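CAG pathogenicity island protein 13 (Helicobacter pylori, PDB 2G3V) is of unknown function but is encoded by the cag pathogenicity island, which also specifies a type IV secretion system. Local coordinates at residues A[84-98]-A[143-157]. Residues are numbered along the deposited sequence; the frame is centred on the assembly and turned at random.
Sequences KFKKVYRLLESETME and IELYGTKLPLLKLFV
Val88 and Ile143 touch where helix 84-98 meets the helix that holds Ile143, the two axes 9.8 Å apart at closest approach and inclined at 42°; beyond it the chain leaves the helical path and runs irregularly alongside helix 84-98 to Val157. This is helix-helix packing within an all-helical fold, mostly apolar carbon contact with no hydrogen bond across it. Ile143 spreads its two branches over three residues. With CG1 anti to its carbonyl carbon (chi1 -67°) and the chain extended at chi2 (179°), its CD1 lies over one face of the Phe85 ring, 3.9 Å from the centroid, a CH-pi contact displaced toward the rim. Its CG2 meets Val88 CG1 at 3.2 Å, tighter than normal van der Waals contact, and also reaches Lys84 CG. Further along, Leu91 CD2 touches Leu150 CB at 3.6 Å. Leu92 CD1 approaches Tyr146 CD1 obliquely; the Tyr146 hydroxyl is hydrogen-bonded to the Ile121 carbonyl, and Phe125 meets the ring edge-to-face. Leu150 and Glu95 lie side by side, pointing opposite ways, Leu150 CD2 touching the aliphatic Glu95 CG at 3.5 Å. Further on, Phe156 CD2 comes within 3.8 Å of Glu95 O, while Glu98 CG lies 3.9 Å from Val157 CG2.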
loop_
_atom_site.group_PDB
_atom_site.type_symbol
_atom_site.label_atom_id
_atom_site.label_comp_id
_atom_site.label_asym_id
_atom_site.label_seq_id
_atom_site.Cartn_x
_atom_site.Cartn_y
_atom_site.Cartn_z
ATOM N N LYS A 84 10.340 -14.912 6.710
ATOM C CA LYS A 84 9.088 -14.252 7.060
ATOM C C LYS A 84 8.912 -12.973 6.235
ATOM O O LYS A 84 7.793 -12.576 5.891
ATOM C CB LYS A 84 9.065 -13.919 8.560
ATOM C CG LYS A 84 7.664 -13.732 9.136
ATOM C CD LYS A 84 7.686 -13.239 10.567
ATOM C CE LYS A 84 8.417 -14.189 11.508
ATOM N NZ LYS A 84 7.723 -15.490 11.642
ATOM N N PHE A 85 10.025 -12.321 5.926
ATOM C CA PHE A 85 9.978 -11.098 5.137
ATOM C C PHE A 85 9.514 -11.422 3.735
ATOM O O PHE A 85 8.664 -10.732 3.180
ATOM C CB PHE A 85 11.357 -10.439 5.086
ATOM C CG PHE A 85 11.625 -9.546 6.243
ATOM C CD1 PHE A 85 10.925 -8.348 6.383
ATOM C CD2 PHE A 85 12.557 -9.894 7.204
ATOM C CE1 PHE A 85 11.157 -7.505 7.470
ATOM C CE2 PHE A 85 12.795 -9.063 8.286
ATOM C CZ PHE A 85 12.092 -7.861 8.423
ATOM N N LYS A 86 10.070 -12.492 3.182
ATOM C CA LYS A 86 9.726 -12.910 1.837
ATOM C C LYS A 86 8.225 -13.165 1.733
ATOM O O LYS A 86 7.609 -12.896 0.698
ATOM C CB LYS A 86 10.516 -14.169 1.487
ATOM C CG LYS A 86 10.767 -14.375 -0.004
ATOM C CD LYS A 86 11.925 -15.347 -0.229
ATOM C CE LYS A 86 13.200 -14.808 0.423
ATOM N NZ LYS A 86 14.411 -15.672 0.247
ATOM N N LYS A 87 7.636 -13.658 2.820
ATOM C CA LYS A 87 6.212 -13.962 2.860
ATOM C C LYS A 87 5.326 -12.747 2.619
ATOM O O LYS A 87 4.494 -12.759 1.710
ATOM C CB LYS A 87 5.830 -14.583 4.209
ATOM C CG LYS A 87 4.376 -15.053 4.279
ATOM C CD LYS A 87 4.024 -15.675 5.622
ATOM C CE LYS A 87 2.551 -16.099 5.647
ATOM N NZ LYS A 87 2.147 -16.801 6.906
ATOM N N VAL A 88 5.489 -11.707 3.440
ATOM C CA VAL A 88 4.676 -10.507 3.296
ATOM C C VAL A 88 4.844 -9.900 1.920
ATOM O O VAL A 88 3.888 -9.446 1.318
ATOM C CB VAL A 88 5.025 -9.427 4.359
ATOM C CG1 VAL A 88 4.618 -9.910 5.737
ATOM C CG2 VAL A 88 6.502 -9.094 4.322
ATOM N N TYR A 89 6.067 -9.918 1.411
ATOM C CA TYR A 89 6.342 -9.330 0.113
ATOM C C TYR A 89 5.643 -10.058 -1.027
ATOM O O TYR A 89 5.320 -9.461 -2.055
ATOM C CB TYR A 89 7.853 -9.246 -0.096
ATOM C CG TYR A 89 8.468 -8.126 0.716
ATOM C CD1 TYR A 89 8.080 -6.803 0.500
ATOM C CD2 TYR A 89 9.423 -8.384 1.703
ATOM C CE1 TYR A 89 8.623 -5.764 1.233
ATOM C CE2 TYR A 89 9.973 -7.343 2.456
ATOM C CZ TYR A 89 9.568 -6.036 2.209
ATOM O OH TYR A 89 10.125 -5.003 2.921
ATOM N N ARG A 90 5.387 -11.346 -0.844
ATOM C CA ARG A 90 4.692 -12.105 -1.874
ATOM C C ARG A 90 3.264 -11.589 -1.874
ATOM O O ARG A 90 2.661 -11.379 -2.924
ATOM C CB ARG A 90 4.704 -13.597 -1.548
ATOM C CG ARG A 90 6.105 -14.171 -1.473
ATOM C CD ARG A 90 6.124 -15.666 -1.733
ATOM N NE ARG A 90 7.487 -16.191 -1.858
ATOM C CZ ARG A 90 8.201 -16.650 -0.835
ATOM N NH1 ARG A 90 7.680 -16.647 0.388
ATOM N NH2 ARG A 90 9.431 -17.111 -1.034
ATOM N N LEU A 91 2.754 -11.356 -0.669
ATOM C CA LEU A 91 1.398 -10.879 -0.452
ATOM C C LEU A 91 1.277 -9.380 -0.761
ATOM O O LEU A 91 0.200 -8.898 -1.104
ATOM C CB LEU A 91 0.992 -11.175 1.001
ATOM C CG LEU A 91 -0.494 -11.209 1.381
ATOM C CD1 LEU A 91 -1.171 -12.403 0.700
ATOM C CD2 LEU A 91 -0.627 -11.316 2.888
ATOM N N LEU A 92 2.381 -8.650 -0.627
ATOM C CA LEU A 92 2.412 -7.214 -0.920
ATOM C C LEU A 92 2.406 -7.016 -2.430
ATOM O O LEU A 92 1.744 -6.109 -2.934
ATOM C CB LEU A 92 3.670 -6.559 -0.328
ATOM C CG LEU A 92 3.568 -5.814 1.008
ATOM C CD1 LEU A 92 2.662 -6.564 1.971
ATOM C CD2 LEU A 92 4.941 -5.665 1.601
ATOM N N GLU A 93 3.145 -7.861 -3.151
ATOM C CA GLU A 93 3.202 -7.773 -4.609
ATOM C C GLU A 93 1.812 -8.047 -5.164
ATOM O O GLU A 93 1.351 -7.394 -6.102
ATOM C CB GLU A 93 4.169 -8.805 -5.183
ATOM C CG GLU A 93 4.322 -8.713 -6.698
ATOM C CD GLU A 93 4.794 -10.015 -7.323
ATOM O OE1 GLU A 93 5.773 -10.606 -6.815
ATOM O OE2 GLU A 93 4.192 -10.450 -8.327
ATOM N N SER A 94 1.149 -9.031 -4.568
ATOM C CA SER A 94 -0.195 -9.403 -4.978
ATOM C C SER A 94 -1.164 -8.239 -4.812
ATOM O O SER A 94 -1.891 -7.887 -5.737
ATOM C CB SER A 94 -0.688 -10.600 -4.151
ATOM O OG SER A 94 0.131 -11.741 -4.348
ATOM N N GLU A 95 -1.179 -7.641 -3.626
ATOM C CA GLU A 95 -2.079 -6.525 -3.361
ATOM C C GLU A 95 -1.766 -5.319 -4.243
ATOM O O GLU A 95 -2.674 -4.643 -4.710
ATOM C CB GLU A 95 -2.024 -6.125 -1.876
ATOM C CG GLU A 95 -2.377 -7.264 -0.933
ATOM C CD GLU A 95 -3.636 -8.023 -1.363
ATOM O OE1 GLU A 95 -4.695 -7.375 -1.557
ATOM O OE2 GLU A 95 -3.567 -9.266 -1.509
ATOM N N THR A 96 -0.490 -5.040 -4.488
ATOM C CA THR A 96 -0.168 -3.899 -5.339
ATOM C C THR A 96 -0.707 -4.156 -6.754
ATOM O O THR A 96 -1.100 -3.229 -7.471
ATOM C CB THR A 96 1.356 -3.608 -5.350
ATOM O OG1 THR A 96 2.090 -4.783 -5.692
ATOM C CG2 THR A 96 1.809 -3.154 -3.991
HETATM N N MSE A 97 -0.757 -5.430 -7.131
HETATM C CA MSE A 97 -1.257 -5.854 -8.432
HETATM C C MSE A 97 -2.773 -5.643 -8.558
HETATM O O MSE A 97 -3.263 -5.141 -9.574
HETATM C CB MSE A 97 -0.937 -7.335 -8.640
HETATM C CG MSE A 97 0.364 -7.631 -9.352
HETATM SE SE MSE A 97 0.210 -7.551 -11.309
HETATM C CE MSE A 97 -0.948 -9.090 -11.563
ATOM N N GLU A 98 -3.508 -6.043 -7.524
ATOM C CA GLU A 98 -4.968 -5.904 -7.514
ATOM C C GLU A 98 -5.360 -4.423 -7.564
ATOM O O GLU A 98 -6.262 -4.046 -8.310
ATOM C CB GLU A 98 -5.559 -6.561 -6.259
ATOM C CG GLU A 98 -7.050 -6.848 -6.334
ATOM C CD GLU A 98 -7.380 -7.884 -7.403
ATOM O OE1 GLU A 98 -6.748 -8.971 -7.398
ATOM O OE2 GLU A 98 -8.270 -7.613 -8.236
ATOM N N ILE A 143 4.357 -7.764 10.490
ATOM C CA ILE A 143 4.415 -8.815 9.473
ATOM C C ILE A 143 3.328 -9.856 9.756
ATOM O O ILE A 143 2.636 -10.305 8.853
ATOM C CB ILE A 143 5.815 -9.482 9.464
ATOM C CG1 ILE A 143 6.862 -8.473 8.984
ATOM C CG2 ILE A 143 5.807 -10.731 8.607
ATOM C CD1 ILE A 143 8.283 -9.016 8.965
ATOM N N GLU A 144 3.178 -10.228 11.019
ATOM C CA GLU A 144 2.163 -11.201 11.408
ATOM C C GLU A 144 0.765 -10.661 11.083
ATOM O O GLU A 144 -0.050 -11.339 10.451
ATOM C CB GLU A 144 2.268 -11.487 12.907
ATOM C CG GLU A 144 1.732 -12.861 13.309
ATOM C CD GLU A 144 2.481 -14.003 12.615
ATOM O OE1 GLU A 144 3.716 -14.125 12.816
ATOM O OE2 GLU A 144 1.841 -14.774 11.864
ATOM N N LEU A 145 0.505 -9.428 11.512
ATOM C CA LEU A 145 -0.774 -8.774 11.270
ATOM C C LEU A 145 -1.109 -8.767 9.782
ATOM O O LEU A 145 -2.177 -9.216 9.381
ATOM C CB LEU A 145 -0.735 -7.335 11.807
ATOM C CG LEU A 145 -2.067 -6.572 11.848
ATOM C CD1 LEU A 145 -3.000 -7.176 12.900
ATOM C CD2 LEU A 145 -1.799 -5.130 12.164
ATOM N N TYR A 146 -0.187 -8.263 8.967
ATOM C CA TYR A 146 -0.410 -8.200 7.524
ATOM C C TYR A 146 -0.718 -9.577 6.963
ATOM O O TYR A 146 -1.639 -9.749 6.157
ATOM C CB TYR A 146 0.823 -7.621 6.805
ATOM C CG TYR A 146 0.771 -6.118 6.594
ATOM C CD1 TYR A 146 0.569 -5.578 5.323
ATOM C CD2 TYR A 146 0.892 -5.238 7.674
ATOM C CE1 TYR A 146 0.488 -4.190 5.129
ATOM C CE2 TYR A 146 0.810 -3.862 7.499
ATOM C CZ TYR A 146 0.609 -3.340 6.226
ATOM O OH TYR A 146 0.536 -1.981 6.063
ATOM N N GLY A 147 0.068 -10.555 7.394
ATOM C CA GLY A 147 -0.123 -11.903 6.914
ATOM C C GLY A 147 -1.500 -12.445 7.216
ATOM O O GLY A 147 -2.009 -13.290 6.483
ATOM N N THR A 148 -2.119 -11.966 8.288
ATOM C CA THR A 148 -3.443 -12.465 8.659
ATOM C C THR A 148 -4.632 -11.697 8.083
ATOM O O THR A 148 -5.632 -12.298 7.685
ATOM C CB THR A 148 -3.583 -12.551 10.186
ATOM O OG1 THR A 148 -3.229 -11.296 10.779
ATOM C CG2 THR A 148 -2.673 -13.636 10.718
ATOM N N LYS A 149 -4.524 -10.377 8.022
ATOM C CA LYS A 149 -5.605 -9.567 7.487
ATOM C C LYS A 149 -5.701 -9.586 5.949
ATOM O O LYS A 149 -6.734 -9.943 5.383
ATOM C CB LYS A 149 -5.459 -8.119 7.971
ATOM C CG LYS A 149 -5.759 -7.909 9.445
ATOM C CD LYS A 149 -5.832 -6.417 9.775
ATOM C CE LYS A 149 -6.306 -6.166 11.216
ATOM N NZ LYS A 149 -6.405 -4.703 11.557
ATOM N N LEU A 150 -4.620 -9.207 5.281
ATOM C CA LEU A 150 -4.606 -9.138 3.828
ATOM C C LEU A 150 -5.138 -10.357 3.071
ATOM O O LEU A 150 -5.944 -10.218 2.152
ATOM C CB LEU A 150 -3.191 -8.818 3.357
ATOM C CG LEU A 150 -2.997 -7.459 2.669
ATOM C CD1 LEU A 150 -3.585 -6.342 3.500
ATOM C CD2 LEU A 150 -1.504 -7.222 2.439
ATOM N N PRO A 151 -4.691 -11.569 3.440
ATOM C CA PRO A 151 -5.170 -12.768 2.740
ATOM C C PRO A 151 -6.693 -12.817 2.736
ATOM O O PRO A 151 -7.323 -13.022 1.700
ATOM C CB PRO A 151 -4.561 -13.914 3.551
ATOM C CG PRO A 151 -3.340 -13.308 4.126
ATOM C CD PRO A 151 -3.814 -11.940 4.560
ATOM N N LEU A 152 -7.272 -12.629 3.913
ATOM C CA LEU A 152 -8.711 -12.636 4.070
ATOM C C LEU A 152 -9.178 -11.209 4.273
ATOM O O LEU A 152 -9.653 -10.863 5.350
ATOM C CB LEU A 152 -9.124 -13.481 5.280
ATOM C CG LEU A 152 -8.916 -14.997 5.209
ATOM C CD1 LEU A 152 -9.438 -15.656 6.477
ATOM C CD2 LEU A 152 -9.638 -15.552 3.993
ATOM N N LEU A 153 -9.024 -10.385 3.242
ATOM C CA LEU A 153 -9.449 -8.991 3.306
ATOM C C LEU A 153 -9.817 -8.498 1.915
ATOM O O LEU A 153 -10.412 -7.439 1.766
ATOM C CB LEU A 153 -8.337 -8.120 3.904
ATOM C CG LEU A 153 -8.613 -6.636 4.208
ATOM C CD1 LEU A 153 -9.817 -6.485 5.134
ATOM C CD2 LEU A 153 -7.390 -6.025 4.852
ATOM N N LYS A 154 -9.461 -9.286 0.904
ATOM C CA LYS A 154 -9.742 -8.962 -0.497
ATOM C C LYS A 154 -9.892 -7.462 -0.694
ATOM O O LYS A 154 -10.993 -6.972 -0.949
ATOM C CB LYS A 154 -11.034 -9.654 -0.962
ATOM C CG LYS A 154 -11.137 -11.154 -0.663
ATOM C CD LYS A 154 -10.668 -12.016 -1.825
ATOM C CE LYS A 154 -9.156 -11.958 -1.996
ATOM N NZ LYS A 154 -8.674 -12.857 -3.082
ATOM N N LEU A 155 -8.801 -6.722 -0.540
ATOM C CA LEU A 155 -8.852 -5.272 -0.744
ATOM C C LEU A 155 -8.731 -4.988 -2.251
ATOM O O LEU A 155 -8.135 -5.775 -2.996
ATOM C CB LEU A 155 -7.693 -4.575 -0.013
ATOM C CG LEU A 155 -7.610 -4.523 1.522
ATOM C CD1 LEU A 155 -6.172 -4.209 1.923
ATOM C CD2 LEU A 155 -8.571 -3.481 2.084
ATOM N N PHE A 156 -9.317 -3.881 -2.696
ATOM C CA PHE A 156 -9.239 -3.468 -4.104
ATOM C C PHE A 156 -9.997 -4.298 -5.136
ATOM O O PHE A 156 -9.910 -4.035 -6.328
ATOM C CB PHE A 156 -7.773 -3.373 -4.518
ATOM C CG PHE A 156 -6.928 -2.598 -3.554
ATOM C CD1 PHE A 156 -7.297 -1.307 -3.162
ATOM C CD2 PHE A 156 -5.767 -3.148 -3.035
ATOM C CE1 PHE A 156 -6.511 -0.577 -2.260
ATOM C CE2 PHE A 156 -4.976 -2.431 -2.141
ATOM C CZ PHE A 156 -5.350 -1.139 -1.751
ATOM N N VAL A 157 -10.743 -5.296 -4.680
ATOM C CA VAL A 157 -11.525 -6.141 -5.576
ATOM C C VAL A 157 -12.893 -5.484 -5.682
ATOM O O VAL A 157 -13.750 -5.685 -4.825
ATOM C CB VAL A 157 -11.681 -7.565 -4.997
ATOM C CG1 VAL A 157 -12.496 -8.436 -5.944
ATOM C CG2 VAL A 157 -10.313 -8.172 -4.760
#